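Putative conjugative transposon recombinase (Clostridium difficile, PDB 3G13) is a putative serine recombinase of a conjugative transposon, present here as its resolvase-type N-terminal domain, and probably takes part in DNA binding and strand exchange. Local coordinates at residues A[92-97]-A[127-132]; A[108-111]-A[116-119]; A[10-15]-A[30-35]; A[43-48]-A[74-79]. One frame throughout, in Å; residues are numbered along the deposited sequence.

Interaction 1: A[92-97]-A[127-132]; sequences LDTLKY and VVLSSV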
loop_
_atom_site.group_PDB
_atom_site.type_symbol
_atom_site.label_atom_id
_atom_site.label_comp_id
_atom_site.label_asym_id
_atom_site.label_seq_id
_atom_site.Cartn_x
_atom_site.Cartn_y
_atom_site.Cartn_z
ATOM N N LEU A 92 -5.838 -7.631 -1.085
ATOM C CA LEU A 92 -7.140 -7.741 -1.717
ATOM C C LEU A 92 -8.306 -7.938 -0.723
ATOM O O LEU A 92 -9.375 -7.343 -0.884
ATOM C CB LEU A 92 -7.133 -8.850 -2.778
ATOM C CG LEU A 92 -6.487 -8.423 -4.100
ATOM C CD1 LEU A 92 -6.413 -9.624 -5.039
ATOM C CD2 LEU A 92 -7.308 -7.310 -4.746
ATOM N N ASP A 93 -8.092 -8.771 0.283
ATOM C CA ASP A 93 -9.125 -8.986 1.318
ATOM C C ASP A 93 -9.258 -7.763 2.210
ATOM O O ASP A 93 -10.375 -7.430 2.620
ATOM C CB ASP A 93 -8.818 -10.214 2.187
ATOM C CG ASP A 93 -9.082 -11.535 1.457
ATOM O OD1 ASP A 93 -9.761 -11.502 0.410
ATOM O OD2 ASP A 93 -8.597 -12.584 1.942
ATOM N N THR A 94 -8.135 -7.102 2.518
ATOM C CA THR A 94 -8.175 -5.864 3.331
ATOM C C THR A 94 -9.078 -4.830 2.651
ATOM O O THR A 94 -9.946 -4.224 3.293
ATOM C CB THR A 94 -6.755 -5.245 3.584
ATOM O OG1 THR A 94 -5.852 -6.225 4.135
ATOM C CG2 THR A 94 -6.854 -4.073 4.543
ATOM N N LEU A 95 -8.862 -4.641 1.347
ATOM C CA LEU A 95 -9.698 -3.782 0.507
ATOM C C LEU A 95 -11.152 -4.152 0.546
ATOM O O LEU A 95 -12.016 -3.310 0.806
ATOM C CB LEU A 95 -9.220 -3.843 -0.968
ATOM C CG LEU A 95 -7.995 -3.001 -1.295
ATOM C CD1 LEU A 95 -7.469 -3.338 -2.732
ATOM C CD2 LEU A 95 -8.412 -1.521 -1.155
ATOM N N LYS A 96 -11.418 -5.424 0.246
ATOM C CA LYS A 96 -12.781 -5.948 0.175
ATOM C C LYS A 96 -13.544 -5.631 1.475
ATOM O O LYS A 96 -14.633 -5.065 1.435
ATOM C CB LYS A 96 -12.716 -7.467 -0.057
ATOM C CG LYS A 96 -14.005 -8.250 0.089
ATOM C CD LYS A 96 -13.752 -9.729 -0.234
ATOM C CE LYS A 96 -14.856 -10.645 0.314
ATOM N NZ LYS A 96 -16.163 -10.489 -0.399
ATOM N N TYR A 97 -12.990 -6.053 2.610
ATOM C CA TYR A 97 -13.720 -5.920 3.861
ATOM C C TYR A 97 -13.749 -4.497 4.394
ATOM O O TYR A 97 -14.762 -4.069 4.971
ATOM C CB TYR A 97 -13.189 -6.903 4.902
ATOM C CG TYR A 97 -13.445 -8.349 4.498
ATOM C CD1 TYR A 97 -14.750 -8.816 4.331
ATOM C CD2 TYR A 97 -12.381 -9.247 4.298
ATOM C CE1 TYR A 97 -15.005 -10.152 3.951
ATOM C CE2 TYR A 97 -12.631 -10.593 3.921
ATOM C CZ TYR A 97 -13.945 -11.017 3.750
ATOM O OH TYR A 97 -14.219 -12.320 3.388
ATOM N N VAL A 127 -6.662 4.146 -1.239
ATOM C CA VAL A 127 -5.942 4.519 -2.461
ATOM C C VAL A 127 -4.620 3.748 -2.547
ATOM O O VAL A 127 -4.296 3.176 -3.597
ATOM C CB VAL A 127 -5.705 6.088 -2.559
ATOM C CG1 VAL A 127 -4.580 6.404 -3.534
ATOM C CG2 VAL A 127 -6.959 6.812 -3.026
ATOM N N VAL A 128 -3.858 3.739 -1.446
ATOM C CA VAL A 128 -2.545 3.085 -1.380
ATOM C C VAL A 128 -2.690 1.568 -1.532
ATOM O O VAL A 128 -1.970 0.954 -2.300
ATOM C CB VAL A 128 -1.735 3.414 -0.071
ATOM C CG1 VAL A 128 -0.479 2.551 0.025
ATOM C CG2 VAL A 128 -1.309 4.877 -0.037
ATOM N N LEU A 129 -3.640 0.982 -0.807
ATOM C CA LEU A 129 -3.940 -0.453 -0.953
ATOM C C LEU A 129 -4.377 -0.843 -2.371
ATOM O O LEU A 129 -4.025 -1.918 -2.810
ATOM C CB LEU A 129 -5.000 -0.935 0.029
ATOM C CG LEU A 129 -4.689 -0.817 1.523
ATOM C CD1 LEU A 129 -5.824 -1.413 2.361
ATOM C CD2 LEU A 129 -3.362 -1.457 1.828
ATOM N N SER A 130 -5.156 0.011 -3.047
ATOM C CA SER A 130 -5.571 -0.263 -4.418
ATOM C C SER A 130 -4.361 -0.318 -5.364
ATOM O O SER A 130 -4.318 -1.177 -6.246
ATOM C CB SER A 130 -6.567 0.768 -4.947
ATOM O OG SER A 130 -7.696 0.884 -4.099
ATOM N N SER A 131 -3.391 0.590 -5.170
ATOM C CA SER A 131 -2.184 0.641 -6.005
ATOM C C SER A 131 -1.286 -0.547 -5.712
ATOM O O SER A 131 -0.752 -1.157 -6.620
ATOM C CB SER A 131 -1.409 1.953 -5.815
ATOM O OG SER A 131 -2.027 2.952 -6.611
ATOM N N VAL A 132 -1.145 -0.863 -4.428
ATOM C CA VAL A 132 -0.415 -2.046 -3.987
ATOM C C VAL A 132 -1.020 -3.331 -4.576
ATOM O O VAL A 132 -0.293 -4.142 -5.128
ATOM C CB VAL A 132 -0.338 -2.114 -2.453
ATOM C CG1 VAL A 132 0.218 -3.433 -2.004
ATOM C CG2 VAL A 132 0.558 -0.973 -1.904
#
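L95 and L129 mark where the helical segments 92-97 and 127-132 come nearest, with their CA atoms 6.8 Å apart. The two axes approach to 9.7 Å and their N-to-C directions differ by 141°, so the helices run against each other at a clear tilt. No hydrogen bond joins them, and the contact is made almost wholly by carbon. The two leucines lie alongside each other, pointing opposite ways. One methyl of L95, CD2, leans on CB of L129 at 3.7 Å, while the other, CD1, reaches the backbone and lies 3.7 Å from O of L129. On the next position back, T94 presents its methyl: CG2 sits anti to the backbone N and meets CD1 of L129 at 3.6 Å, the two side chains crossing at about a right angle. That same rotation sets OG1 beside the T94 backbone N, where it bonds to N90 O, and Q135 of the second subunit also reaches it. S130 brings OG to 3.9 Å from CD2 of L95, but this hydroxyl is hydrogen-bonded to L126 O of its own helix. L95 also touches L126 and A133, and L92 touches A133 and V137, so the contact spreads over about three turns of helix 120-150. Beyond T94 lies I84 of helix 84-87. Helix 120-150 packs on helix 91-102 and, through L129 and V132, on the second subunit, which helix 91-102 also reaches through T94.

Interaction 2: A[108-111]-A[116-119]; sequences VYFE and NTLT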
loop_
_atom_site.group_PDB
_atom_site.type_symbol
_atom_site.label_atom_id
_atom_site.label_comp_id
_atom_site.label_asym_id
_atom_site.label_seq_id
_atom_site.Cartn_x
_atom_site.Cartn_y
_atom_site.Cartn_z
ATOM N N VAL A 108 -13.507 0.862 10.633
ATOM C CA VAL A 108 -12.530 0.041 11.311
ATOM C C VAL A 108 -11.493 0.972 11.919
ATOM O O VAL A 108 -11.104 1.980 11.306
ATOM C CB VAL A 108 -11.843 -0.980 10.346
ATOM C CG1 VAL A 108 -10.738 -1.805 11.098
ATOM C CG2 VAL A 108 -12.875 -1.859 9.734
ATOM N N TYR A 109 -11.108 0.684 13.160
ATOM C CA TYR A 109 -10.009 1.409 13.760
ATOM C C TYR A 109 -8.820 0.460 13.938
ATOM O O TYR A 109 -8.865 -0.438 14.781
ATOM C CB TYR A 109 -10.379 2.118 15.105
ATOM C CG TYR A 109 -9.265 3.093 15.474
ATOM C CD1 TYR A 109 -9.321 4.410 15.050
ATOM C CD2 TYR A 109 -8.143 2.680 16.189
ATOM C CE1 TYR A 109 -8.302 5.289 15.310
ATOM C CE2 TYR A 109 -7.085 3.562 16.454
ATOM C CZ TYR A 109 -7.182 4.862 16.013
ATOM O OH TYR A 109 -6.172 5.760 16.257
ATOM N N PHE A 110 -7.770 0.697 13.135
ATOM C CA PHE A 110 -6.514 -0.024 13.188
ATOM C C PHE A 110 -5.660 0.620 14.267
ATOM O O PHE A 110 -5.196 1.742 14.108
ATOM C CB PHE A 110 -5.811 0.057 11.806
ATOM C CG PHE A 110 -6.525 -0.698 10.732
ATOM C CD1 PHE A 110 -6.667 -2.099 10.810
ATOM C CD2 PHE A 110 -7.083 -0.030 9.644
ATOM C CE1 PHE A 110 -7.341 -2.799 9.809
ATOM C CE2 PHE A 110 -7.731 -0.730 8.645
ATOM C CZ PHE A 110 -7.858 -2.105 8.710
ATOM N N GLU A 111 -5.485 -0.080 15.384
ATOM C CA GLU A 111 -4.875 0.513 16.558
ATOM C C GLU A 111 -3.388 0.845 16.354
ATOM O O GLU A 111 -2.949 1.946 16.710
ATOM C CB GLU A 111 -5.078 -0.367 17.815
ATOM C CG GLU A 111 -6.553 -0.755 18.070
ATOM C CD GLU A 111 -6.673 -2.044 18.857
ATOM O OE1 GLU A 111 -7.469 -2.915 18.475
ATOM O OE2 GLU A 111 -5.964 -2.185 19.860
ATOM N N ASN A 116 -8.605 5.396 11.347
ATOM C CA ASN A 116 -10.048 5.142 11.281
ATOM C C ASN A 116 -10.381 5.189 9.809
ATOM O O ASN A 116 -10.085 6.179 9.139
ATOM C CB ASN A 116 -10.850 6.209 12.051
ATOM C CG ASN A 116 -12.379 6.042 11.907
ATOM O OD1 ASN A 116 -12.918 5.964 10.798
ATOM N ND2 ASN A 116 -13.095 6.053 13.049
ATOM N N THR A 117 -10.982 4.120 9.299
ATOM C CA THR A 117 -11.111 3.950 7.835
ATOM C C THR A 117 -12.119 4.946 7.202
ATOM O O THR A 117 -12.152 5.086 5.977
ATOM C CB THR A 117 -11.545 2.511 7.489
ATOM O OG1 THR A 117 -12.756 2.197 8.222
ATOM C CG2 THR A 117 -10.421 1.519 7.814
ATOM N N LEU A 118 -12.882 5.668 8.022
ATOM C CA LEU A 118 -13.855 6.638 7.480
ATOM C C LEU A 118 -13.299 8.056 7.322
ATOM O O LEU A 118 -13.979 8.919 6.770
ATOM C CB LEU A 118 -15.163 6.640 8.309
ATOM C CG LEU A 118 -15.900 5.303 8.431
ATOM C CD1 LEU A 118 -17.237 5.513 9.154
ATOM C CD2 LEU A 118 -16.119 4.624 7.069
ATOM N N THR A 119 -12.061 8.280 7.776
ATOM C CA THR A 119 -11.421 9.614 7.711
ATOM C C THR A 119 -10.794 9.801 6.305
ATOM O O THR A 119 -10.796 8.877 5.486
ATOM C CB THR A 119 -10.335 9.798 8.804
ATOM O OG1 THR A 119 -9.250 8.863 8.607
ATOM C CG2 THR A 119 -10.933 9.634 10.234
#
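T117 answers the backbone of V108 with its side chain: V108 N donates to T117 OG1 at 2.9 Å, almost perfectly straight at 177°, where a regular antiparallel pair would use the carbonyl. The hydroxyl can take that place because it stands between the T117 backbone N and carbonyl carbon (chi1 54°), turned toward the strand, while T117 O is bonded instead by K102 NZ. The return bond is ordinary, from T117 N to V108 O at 2.9 Å, and the same carbonyl oxygen also receives a CA-H...O contact from N116. The T117 methyl, CG2, comes obliquely onto the F110 ring, 3.6 Å from CE2, crossing that side chain at about a right angle. One face of the ring is covered by CG1 of V108, two residues back on the strand. Y109 and N116 form a non-hydrogen-bonded antiparallel pair whose side chains lie on the face opposite F110, with Y109 CD1 3.8 Å from N116 CB and ring and amide planes 75° apart. N116 then turns the chain: its OD1 accepts from L118 N at 2.8 Å, an Asx turn, and its O takes both OG1 and N of T119. T119 OG1 also caps G122 N. The whole is a short antiparallel hairpin at the sheet margin that breaks into a type I turn, with T119 as the N-cap of helix 120-150.

Interaction 3: A[10-15]-A[30-35]; sequences AYCRVS and QYYTDM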
loop_
_atom_site.group_PDB
_atom_site.type_symbol
_atom_site.label_atom_id
_atom_site.label_comp_id
_atom_site.label_asym_id
_atom_site.label_seq_id
_atom_site.Cartn_x
_atom_site.Cartn_y
_atom_site.Cartn_z
ATOM N N ALA A 10 -14.653 -5.609 18.706
ATOM C CA ALA A 10 -13.207 -5.813 18.518
ATOM C C ALA A 10 -13.014 -7.090 17.762
ATOM O O ALA A 10 -13.726 -8.060 18.017
ATOM C CB ALA A 10 -12.452 -5.877 19.855
ATOM N N TYR A 11 -12.068 -7.069 16.823
ATOM C CA TYR A 11 -11.601 -8.294 16.176
ATOM C C TYR A 11 -10.193 -8.701 16.598
ATOM O O TYR A 11 -9.251 -7.913 16.485
ATOM C CB TYR A 11 -11.712 -8.230 14.643
ATOM C CG TYR A 11 -11.301 -9.575 14.088
ATOM C CD1 TYR A 11 -12.180 -10.670 14.158
ATOM C CD2 TYR A 11 -10.004 -9.787 13.599
ATOM C CE1 TYR A 11 -11.806 -11.917 13.733
ATOM C CE2 TYR A 11 -9.622 -11.046 13.139
ATOM C CZ TYR A 11 -10.546 -12.113 13.220
ATOM O OH TYR A 11 -10.212 -13.369 12.784
ATOM N N CYS A 12 -10.052 -9.941 17.074
ATOM C CA CYS A 12 -8.792 -10.427 17.646
ATOM C C CYS A 12 -8.224 -11.634 16.908
ATOM O O CYS A 12 -8.975 -12.535 16.488
ATOM C CB CYS A 12 -8.962 -10.824 19.126
ATOM S SG CYS A 12 -9.868 -9.642 20.163
ATOM N N ARG A 13 -6.900 -11.650 16.767
ATOM C CA ARG A 13 -6.181 -12.850 16.380
ATOM C C ARG A 13 -5.572 -13.417 17.656
ATOM O O ARG A 13 -4.870 -12.692 18.376
ATOM C CB ARG A 13 -5.095 -12.557 15.348
ATOM C CG ARG A 13 -4.389 -13.809 14.859
ATOM C CD ARG A 13 -3.404 -13.478 13.744
ATOM N NE ARG A 13 -2.251 -12.749 14.270
ATOM C CZ ARG A 13 -1.446 -11.994 13.543
ATOM N NH1 ARG A 13 -1.647 -11.843 12.235
ATOM N NH2 ARG A 13 -0.435 -11.389 14.138
ATOM N N VAL A 14 -5.874 -14.691 17.946
ATOM C CA VAL A 14 -5.429 -15.359 19.186
ATOM C C VAL A 14 -4.178 -16.186 18.922
ATOM O O VAL A 14 -4.159 -17.008 17.998
ATOM C CB VAL A 14 -6.525 -16.296 19.811
ATOM C CG1 VAL A 14 -5.957 -17.085 21.019
ATOM C CG2 VAL A 14 -7.718 -15.491 20.244
ATOM N N SER A 15 -3.151 -15.966 19.740
ATOM C CA SER A 15 -1.882 -16.687 19.616
ATOM C C SER A 15 -1.968 -18.146 20.049
ATOM O O SER A 15 -2.668 -18.494 21.008
ATOM C CB SER A 15 -0.769 -16.011 20.408
ATOM O OG SER A 15 0.490 -16.606 20.100
ATOM N N GLN A 30 -10.333 -9.287 28.068
ATOM C CA GLN A 30 -10.341 -8.294 29.155
ATOM C C GLN A 30 -9.900 -6.900 28.680
ATOM O O GLN A 30 -10.486 -5.913 29.078
ATOM C CB GLN A 30 -9.453 -8.716 30.339
ATOM C CG GLN A 30 -9.855 -10.031 30.994
ATOM C CD GLN A 30 -9.100 -10.238 32.288
ATOM O OE1 GLN A 30 -8.700 -9.270 32.941
ATOM N NE2 GLN A 30 -8.898 -11.483 32.665
ATOM N N TYR A 31 -8.862 -6.841 27.842
ATOM C CA TYR A 31 -8.367 -5.566 27.353
ATOM C C TYR A 31 -9.489 -4.783 26.657
ATOM O O TYR A 31 -9.763 -3.634 27.025
ATOM C CB TYR A 31 -7.167 -5.730 26.395
ATOM C CG TYR A 31 -6.834 -4.407 25.756
ATOM C CD1 TYR A 31 -6.161 -3.424 26.474
ATOM C CD2 TYR A 31 -7.247 -4.113 24.454
ATOM C CE1 TYR A 31 -5.905 -2.163 25.898
ATOM C CE2 TYR A 31 -6.985 -2.880 23.879
ATOM C CZ TYR A 31 -6.312 -1.921 24.593
ATOM O OH TYR A 31 -6.047 -0.688 24.022
ATOM N N TYR A 32 -10.124 -5.396 25.656
ATOM C CA TYR A 32 -11.169 -4.699 24.886
ATOM C C TYR A 32 -12.418 -4.403 25.680
ATOM O O TYR A 32 -13.020 -3.373 25.485
ATOM C CB TYR A 32 -11.526 -5.461 23.613
ATOM C CG TYR A 32 -10.446 -5.351 22.561
ATOM C CD1 TYR A 32 -10.199 -4.128 21.915
ATOM C CD2 TYR A 32 -9.667 -6.474 22.211
ATOM C CE1 TYR A 32 -9.188 -4.034 20.921
ATOM C CE2 TYR A 32 -8.679 -6.397 21.236
ATOM C CZ TYR A 32 -8.437 -5.176 20.587
ATOM O OH TYR A 32 -7.447 -5.124 19.619
ATOM N N THR A 33 -12.791 -5.293 26.602
ATOM C CA THR A 33 -13.989 -5.056 27.407
ATOM C C THR A 33 -13.788 -3.807 28.269
ATOM O O THR A 33 -14.645 -2.954 28.313
ATOM C CB THR A 33 -14.366 -6.283 28.296
ATOM O OG1 THR A 33 -14.540 -7.418 27.444
ATOM C CG2 THR A 33 -15.664 -6.030 29.036
ATOM N N ASP A 34 -12.647 -3.735 28.925
ATOM C CA ASP A 34 -12.295 -2.613 29.761
ATOM C C ASP A 34 -12.098 -1.335 28.919
ATOM O O ASP A 34 -12.606 -0.275 29.282
ATOM C CB ASP A 34 -11.034 -2.965 30.536
ATOM C CG ASP A 34 -10.444 -1.782 31.291
ATOM O OD1 ASP A 34 -10.987 -1.407 32.375
ATOM O OD2 ASP A 34 -9.432 -1.254 30.791
HETATM N N MSE A 35 -11.375 -1.442 27.808
HETATM C CA MSE A 35 -11.113 -0.264 26.976
HETATM C C MSE A 35 -12.421 0.322 26.440
HETATM O O MSE A 35 -12.632 1.534 26.491
HETATM C CB MSE A 35 -10.126 -0.569 25.843
HETATM C CG MSE A 35 -9.626 0.679 25.112
HETATM SE SE MSE A 35 -10.843 1.112 23.566
HETATM C CE MSE A 35 -10.199 -0.393 22.437
HETATM O O HOH W 1 -7.038 -6.990 17.753
#
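A10 on strand 10-14 faces Y32 on helix 30-35, their CA atoms, 6.8 Å apart, being the nearest such pair between the two segments. The methyl of A10 lies over one face of the Y32 ring, its CB 3.5 Å from the ring centroid and only 17° off the normal, a CH-pi contact; it sits toward the CG side, 3.4 Å from that atom. On the opposite face CD2 of Y31 points at the ring centre, so Y31 meets it with an edge. Two residues along the strand, on the same side as A10, C12 adds a sulfur-aromatic contact: SG meets Y32 CE2 at 3.6 Å and approaches the ring obliquely. The contact joins the first strand and the helix of the beta-alpha-beta unit formed by strand 6-14, helix 25-37 and strand 42-51 in this resolvase-type domain. With CG anti to its carbonyl carbon (chi1 -73°), Y32 reaches past A10 alongside the strand until its hydroxyl meets a water. That water donates to Y32 OH at 2.7 Å and to Y11 O at 2.7 Å, tying the ring's polar end to the strand backbone. Y32 OH is also hydrogen-bonded to E111 OE1, and Y11 O to T81 OG1.

Interaction 4: A[43-48]-A[74-79]; sequences VLADIY and GEIDMV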
loop_
_atom_site.group_PDB
_atom_site.type_symbol
_atom_site.label_atom_id
_atom_site.label_comp_id
_atom_site.label_asym_id
_atom_site.label_seq_id
_atom_site.Cartn_x
_atom_site.Cartn_y
_atom_site.Cartn_z
ATOM N N VAL A 43 -21.151 1.344 23.383
ATOM C CA VAL A 43 -21.654 0.095 23.961
ATOM C C VAL A 43 -20.953 -1.031 23.225
ATOM O O VAL A 43 -20.830 -0.988 22.004
ATOM C CB VAL A 43 -23.237 -0.008 23.938
ATOM C CG1 VAL A 43 -23.808 0.077 22.503
ATOM C CG2 VAL A 43 -23.726 -1.292 24.650
ATOM N N LEU A 44 -20.457 -2.013 23.985
ATOM C CA LEU A 44 -19.815 -3.205 23.431
ATOM C C LEU A 44 -20.844 -4.056 22.684
ATOM O O LEU A 44 -21.878 -4.444 23.265
ATOM C CB LEU A 44 -19.130 -4.022 24.543
ATOM C CG LEU A 44 -18.474 -5.388 24.225
ATOM C CD1 LEU A 44 -17.332 -5.269 23.232
ATOM C CD2 LEU A 44 -18.019 -6.053 25.534
ATOM N N ALA A 45 -20.580 -4.283 21.392
ATOM C CA ALA A 45 -21.367 -5.204 20.568
ATOM C C ALA A 45 -20.884 -6.607 20.923
ATOM O O ALA A 45 -21.613 -7.363 21.565
ATOM C CB ALA A 45 -21.194 -4.898 19.073
ATOM N N ASP A 46 -19.626 -6.927 20.588
ATOM C CA ASP A 46 -19.098 -8.230 20.886
ATOM C C ASP A 46 -17.600 -8.233 20.655
ATOM O O ASP A 46 -17.013 -7.269 20.122
ATOM C CB ASP A 46 -19.842 -9.331 20.066
ATOM C CG ASP A 46 -19.764 -10.725 20.719
ATOM O OD1 ASP A 46 -19.132 -10.880 21.799
ATOM O OD2 ASP A 46 -20.259 -11.676 20.091
ATOM N N ILE A 47 -16.973 -9.293 21.117
ATOM C CA ILE A 47 -15.578 -9.531 20.868
ATOM C C ILE A 47 -15.488 -10.791 19.997
ATOM O O ILE A 47 -16.079 -11.828 20.314
ATOM C CB ILE A 47 -14.774 -9.600 22.177
ATOM C CG1 ILE A 47 -14.834 -8.215 22.869
ATOM C CG2 ILE A 47 -13.299 -10.089 21.907
ATOM C CD1 ILE A 47 -14.262 -8.150 24.226
ATOM N N TYR A 48 -14.803 -10.644 18.869
ATOM C CA TYR A 48 -14.695 -11.683 17.858
ATOM C C TYR A 48 -13.244 -12.085 17.803
ATOM O O TYR A 48 -12.364 -11.236 17.888
ATOM C CB TYR A 48 -15.157 -11.156 16.518
ATOM C CG TYR A 48 -16.586 -10.657 16.502
ATOM C CD1 TYR A 48 -17.625 -11.476 16.039
ATOM C CD2 TYR A 48 -16.904 -9.364 16.936
ATOM C CE1 TYR A 48 -18.942 -11.031 16.003
ATOM C CE2 TYR A 48 -18.240 -8.898 16.924
ATOM C CZ TYR A 48 -19.251 -9.744 16.458
ATOM O OH TYR A 48 -20.563 -9.314 16.419
ATOM N N GLY A 74 -26.360 -4.698 10.940
ATOM C CA GLY A 74 -26.516 -3.426 11.649
ATOM C C GLY A 74 -26.188 -3.455 13.137
ATOM O O GLY A 74 -26.568 -2.547 13.886
ATOM N N GLU A 75 -25.456 -4.475 13.571
ATOM C CA GLU A 75 -25.114 -4.608 15.000
ATOM C C GLU A 75 -23.859 -3.843 15.418
ATOM O O GLU A 75 -23.589 -3.710 16.615
ATOM C CB GLU A 75 -24.970 -6.084 15.372
ATOM C CG GLU A 75 -26.304 -6.765 15.523
ATOM C CD GLU A 75 -26.196 -8.273 15.529
ATOM O OE1 GLU A 75 -25.207 -8.821 16.092
ATOM O OE2 GLU A 75 -27.108 -8.915 14.963
ATOM N N ILE A 76 -23.082 -3.352 14.441
ATOM C CA ILE A 76 -21.743 -2.805 14.748
ATOM C C ILE A 76 -21.520 -1.513 13.971
ATOM O O ILE A 76 -21.781 -1.483 12.756
ATOM C CB ILE A 76 -20.627 -3.829 14.399
ATOM C CG1 ILE A 76 -20.774 -5.118 15.239
ATOM C CG2 ILE A 76 -19.199 -3.215 14.552
ATOM C CD1 ILE A 76 -19.914 -6.280 14.764
ATOM N N ASP A 77 -21.045 -0.466 14.656
ATOM C CA ASP A 77 -20.762 0.838 14.014
ATOM C C ASP A 77 -19.274 1.058 13.804
ATOM O O ASP A 77 -18.868 1.782 12.894
ATOM C CB ASP A 77 -21.329 2.020 14.826
ATOM C CG ASP A 77 -22.847 1.972 14.981
ATOM O OD1 ASP A 77 -23.572 1.842 13.945
ATOM O OD2 ASP A 77 -23.309 2.089 16.139
HETATM N N MSE A 78 -18.474 0.438 14.660
HETATM C CA MSE A 78 -17.027 0.548 14.621
HETATM C C MSE A 78 -16.376 -0.730 15.174
HETATM O O MSE A 78 -16.760 -1.251 16.234
HETATM C CB MSE A 78 -16.527 1.823 15.347
HETATM C CG MSE A 78 -15.005 2.030 15.234
HETATM SE SE MSE A 78 -14.342 3.764 15.841
HETATM C CE MSE A 78 -13.577 4.318 14.161
ATOM N N VAL A 79 -15.409 -1.229 14.422
ATOM C CA VAL A 79 -14.581 -2.377 14.825
ATOM C C VAL A 79 -13.148 -2.007 15.124
ATOM O O VAL A 79 -12.447 -1.480 14.264
ATOM C CB VAL A 79 -14.516 -3.450 13.683
ATOM C CG1 VAL A 79 -13.791 -4.729 14.190
ATOM C CG2 VAL A 79 -15.898 -3.789 13.212
HETATM O O HOH W 2 -22.867 -8.005 17.662
#
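I76 touches strand 43-48 at two places. Its CG1 lies 3.9 Å from CB of A45, and beyond it CD1 comes obliquely to the Y48 ring, 3.8 Å from CE2 and 3.5 Å from OH. The Y48 and I76 side chains point at each other and meet near the phenol oxygen. CB of A45 also rests 3.6 Å from E75 O. A water bridges the two segments, donating to Y48 OH and to E75 OE1, each at 2.9 Å. Strand 6-14 runs between strands 42-51 and 78-81 in the parallel part of the sheet, so this contact reaches across the middle strand, and both Y48 and I76 touch its A9. A45 and Y48, three residues apart, both point toward segment 74-79; A45 has a psi of -66°, and V8 pairs with A45 whereas A10 pairs with D46, an extra residue consistent with a beta bulge. Further out, D70 OD2 on helix 62-72 bonds Y48 OH, fixing the phenol's far end. R7 NE is hydrogen-bonded to E75 O. D46 OD1 accepts from I47 N, and its OD2 makes a salt bridge with R66. G74, in a Schellman motif with positive phi, closes helix 62-72 just ahead of E75.

Along the chain, interactions 3 and 4 close one after the other before interaction 1 opens, and interaction 2 is nested inside the loop that interaction 1 closes. Interactions 2, 3 and 4 share one mixed sheet. Interactions 3 and 4 have centres 12 Å apart and are joined by backbone bonds between strands 6-14 and 42-51; interactions 2 and 4, 14 Å apart, meet where Y109 N bonds V79 O. E111 and Y32 connect interactions 2 and 3. Interaction 1 touches none of the others, its centre 14 Å from that of interaction 2 and 24 Å from that of interaction 3. Helix 120-150 thus leads from the sheet margin to the second subunit, against which this helix of the resolvase-type domain packs.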